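Local coordinates for protein N-(5'-phosphoribosyl)anthranilate isomerase (PDB 5LHF) that catalyses the isomerisation of N-(5-phospho-beta-D-ribosyl)anthranilate to 1-(2-carboxyphenylamino)-1-deoxy-D-ribulose 5-phosphate, the third step of tryptophan biosynthesis from chorismate, at residues T27-N32 / K42-L47. Sequence-based numbering, arbitrary orientation.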
ATOM      1  N   THR A  27      -4.422  -6.756   4.097  1.00 11.89           N
ATOM      2  CA  THR A  27      -5.027  -5.507   4.539  1.00 10.49           C
ATOM      3  C   THR A  27      -3.965  -4.708   5.290  1.00  9.64           C
ATOM      4  O   THR A  27      -2.776  -5.049   5.286  1.00 10.42           O
ATOM      5  CB  THR A  27      -6.295  -5.787   5.366  1.00 11.89           C
ATOM      6  OG1 THR A  27      -7.006  -4.558   5.591  1.00  9.02           O
ATOM      7  CG2 THR A  27      -5.953  -6.444   6.698  1.00 13.36           C
ATOM      8  N   GLY A  28      -4.390  -3.605   5.887  1.00  8.27           N
ATOM      9  CA  GLY A  28      -3.465  -2.710   6.558  1.00  6.76           C
ATOM     10  C   GLY A  28      -4.178  -1.900   7.612  1.00 11.58           C
ATOM     11  O   GLY A  28      -5.355  -1.559   7.460  1.00 11.57           O
ATOM     12  N   VAL A  29      -3.455  -1.582   8.689  1.00  7.62           N
ATOM     13  CA  VAL A  29      -3.981  -0.725   9.743  1.00  7.25           C
ATOM     14  C   VAL A  29      -3.011   0.435   9.949  1.00  9.66           C
ATOM     15  O   VAL A  29      -1.797   0.227  10.046  1.00 11.85           O
ATOM     16  CB  VAL A  29      -4.233  -1.512  11.050  1.00 12.05           C
ATOM     17  CG1 VAL A  29      -2.944  -2.185  11.564  1.00 10.85           C
ATOM     18  CG2 VAL A  29      -4.775  -0.574  12.104  1.00 11.12           C
ATOM     19  N   VAL A  30      -3.542   1.660   9.989  1.00 13.06           N
ATOM     20  CA  VAL A  30      -2.719   2.868   9.957  1.00  9.77           C
ATOM     21  C   VAL A  30      -2.490   3.371  11.379  1.00  9.63           C
ATOM     22  O   VAL A  30      -3.435   3.492  12.167  1.00 11.83           O
ATOM     23  CB  VAL A  30      -3.369   3.960   9.088  1.00  9.18           C
ATOM     24  CG1 VAL A  30      -2.528   5.254   9.128  1.00 10.58           C
ATOM     25  CG2 VAL A  30      -3.564   3.452   7.646  1.00 10.86           C
ATOM     26  N   VAL A  31      -1.231   3.656  11.710  1.00  8.50           N
ATOM     27  CA  VAL A  31      -0.866   4.205  13.012  1.00 13.22           C
ATOM     28  C   VAL A  31       0.094   5.368  12.808  1.00 11.66           C
ATOM     29  O   VAL A  31       0.796   5.454  11.799  1.00 11.92           O
ATOM     30  CB  VAL A  31      -0.216   3.150  13.948  1.00 13.42           C
ATOM     31  CG1 VAL A  31      -1.185   2.009  14.270  1.00 13.39           C
ATOM     32  CG2 VAL A  31       1.109   2.622  13.363  1.00 12.80           C
ATOM     33  N   ASN A  32       0.132   6.256  13.804  1.00 18.02           N
ATOM     34  CA  ASN A  32       1.123   7.330  13.876  1.00 15.12           C
ATOM     35  C   ASN A  32       1.349   7.981  12.507  1.00 14.23           C
ATOM     36  O   ASN A  32       2.466   8.044  11.994  1.00 16.55           O
ATOM     37  CB  ASN A  32       2.446   6.811  14.466  1.00 15.69           C
ATOM     38  CG  ASN A  32       2.300   6.309  15.913  1.00 21.02           C
ATOM     39  OD1 ASN A  32       1.454   6.787  16.663  1.00 19.55           O
ATOM     40  ND2 ASN A  32       3.143   5.358  16.307  1.00 19.53           N
ATOM     41  N   LYS A  42      -2.846   0.327  20.568  1.00  9.83           N
ATOM     42  CA  LYS A  42      -3.546  -0.801  21.175  1.00 10.41           C
ATOM     43  C   LYS A  42      -4.656  -1.314  20.263  1.00 12.25           C
ATOM     44  O   LYS A  42      -4.898  -2.529  20.179  1.00 17.54           O
ATOM     45  CB  LYS A  42      -4.124  -0.403  22.536  1.00 16.50           C
ATOM     46  CG  LYS A  42      -4.771  -1.557  23.241  1.00 30.60           C
ATOM     47  CD  LYS A  42      -5.721  -1.092  24.315  1.00 47.52           C
ATOM     48  CE  LYS A  42      -5.609  -1.972  25.521  1.00 55.48           C
ATOM     49  NZ  LYS A  42      -6.444  -3.155  25.416  1.00 60.36           N
ATOM     50  N   THR A  43      -5.363  -0.403  19.598  1.00 16.01           N
ATOM     51  CA  THR A  43      -6.422  -0.830  18.691  1.00 20.67           C
ATOM     52  C   THR A  43      -5.838  -1.599  17.514  1.00 18.54           C
ATOM     53  O   THR A  43      -6.380  -2.636  17.111  1.00 19.83           O
ATOM     54  CB  THR A  43      -7.227   0.381  18.204  1.00 21.56           C
ATOM     55  OG1 THR A  43      -7.784   1.071  19.330  1.00 25.00           O
ATOM     56  CG2 THR A  43      -8.350  -0.059  17.284  1.00 19.69           C
ATOM     57  N   ALA A  44      -4.719  -1.112  16.965  1.00 15.60           N
ATOM     58  CA  ALA A  44      -4.045  -1.837  15.890  1.00 17.22           C
ATOM     59  C   ALA A  44      -3.558  -3.200  16.369  1.00 14.86           C
ATOM     60  O   ALA A  44      -3.624  -4.189  15.630  1.00 14.30           O
ATOM     61  CB  ALA A  44      -2.869  -1.017  15.358  1.00 15.47           C
ATOM     62  N   ALA A  45      -3.048  -3.270  17.601  1.00 15.95           N
ATOM     63  CA  ALA A  45      -2.589  -4.551  18.129  1.00 17.38           C
ATOM     64  C   ALA A  45      -3.722  -5.576  18.163  1.00 17.27           C
ATOM     65  O   ALA A  45      -3.506  -6.769  17.912  1.00 16.65           O
ATOM     66  CB  ALA A  45      -1.987  -4.344  19.519  1.00 19.91           C
ATOM     67  N   GLU A  46      -4.937  -5.133  18.476  1.00 17.33           N
ATOM     68  CA  GLU A  46      -6.056  -6.072  18.514  1.00 23.39           C
ATOM     69  C   GLU A  46      -6.414  -6.567  17.123  1.00 30.08           C
ATOM     70  O   GLU A  46      -6.638  -7.770  16.923  1.00 31.24           O
ATOM     71  CB  GLU A  46      -7.270  -5.441  19.181  1.00 33.27           C
ATOM     72  CG  GLU A  46      -8.497  -6.345  19.091  1.00 44.99           C
ATOM     73  CD  GLU A  46      -8.340  -7.636  19.878  1.00 67.28           C
ATOM     74  OE1 GLU A  46      -7.676  -8.582  19.395  1.00 68.96           O
ATOM     75  OE2 GLU A  46      -8.897  -7.722  20.992  1.00 77.26           O
ATOM     76  N   LEU A  47      -6.471  -5.665  16.139  1.00 20.20           N
ATOM     77  CA  LEU A  47      -6.781  -6.103  14.786  1.00 17.39           C
ATOM     78  C   LEU A  47      -5.701  -7.037  14.271  1.00 19.53           C
ATOM     79  O   LEU A  47      -6.000  -8.052  13.635  1.00 22.77           O
ATOM     80  CB  LEU A  47      -6.950  -4.894  13.863  1.00 15.98           C
ATOM     81  CG  LEU A  47      -7.967  -3.868  14.390  1.00 21.39           C
ATOM     82  CD1 LEU A  47      -7.940  -2.584  13.574  1.00 21.55           C
ATOM     83  CD2 LEU A  47      -9.383  -4.465  14.398  1.00 20.63           C
TER
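Three methyl groups from two valines converge on the single methyl of Ala44, a compact example of how a barrel strand receives its covering helix. Val29 straddles the alanine: its CG2 lies 3.8 Å from Ala44 CB, and its CG1 stands only slightly farther off, at 4.0 Å. This two-pronged approach follows from chi1 of 58°, which sets CG1 between the backbone nitrogen and the carbonyl carbon and swings CG2 opposite the nitrogen, so that both branches face the helix. Two residues on, Val31 brings just one branch to the same methyl; its CG1, held beside the backbone nitrogen by a chi1 of -63°, reaches Ala44 CB at 3.6 Å, the closest approach between the segments. The alanine, one carbon long, lets the helix come near, with the CA atoms of Val29 and Ala44 6.2 Å apart. One helical turn later, Leu47 adds a longer arm, whose CD1 meets Val29 CG2 at 4.0 Å with the two side chains crossing at a slant. Val29 CG2 is therefore shared between Ala44 and Leu47. All four residues are buried and the contact is purely apolar. Ile55, Leu57, Val39, Leu41 and Ile48 extend the apolar layer around the valines. The alternation of an extended backbone turns Val29 and Val31 to the helix and Val30 away, onto Val58 and Ser35. Thr43, the residue before Ala44, binds a sodium ion through OG1, apart from this contact. Strand 26-30 packing against helix 41-50, which leads to the neighbouring parallel strand 55-59, is the beta-alpha-beta unit of the eight-stranded TIM barrel.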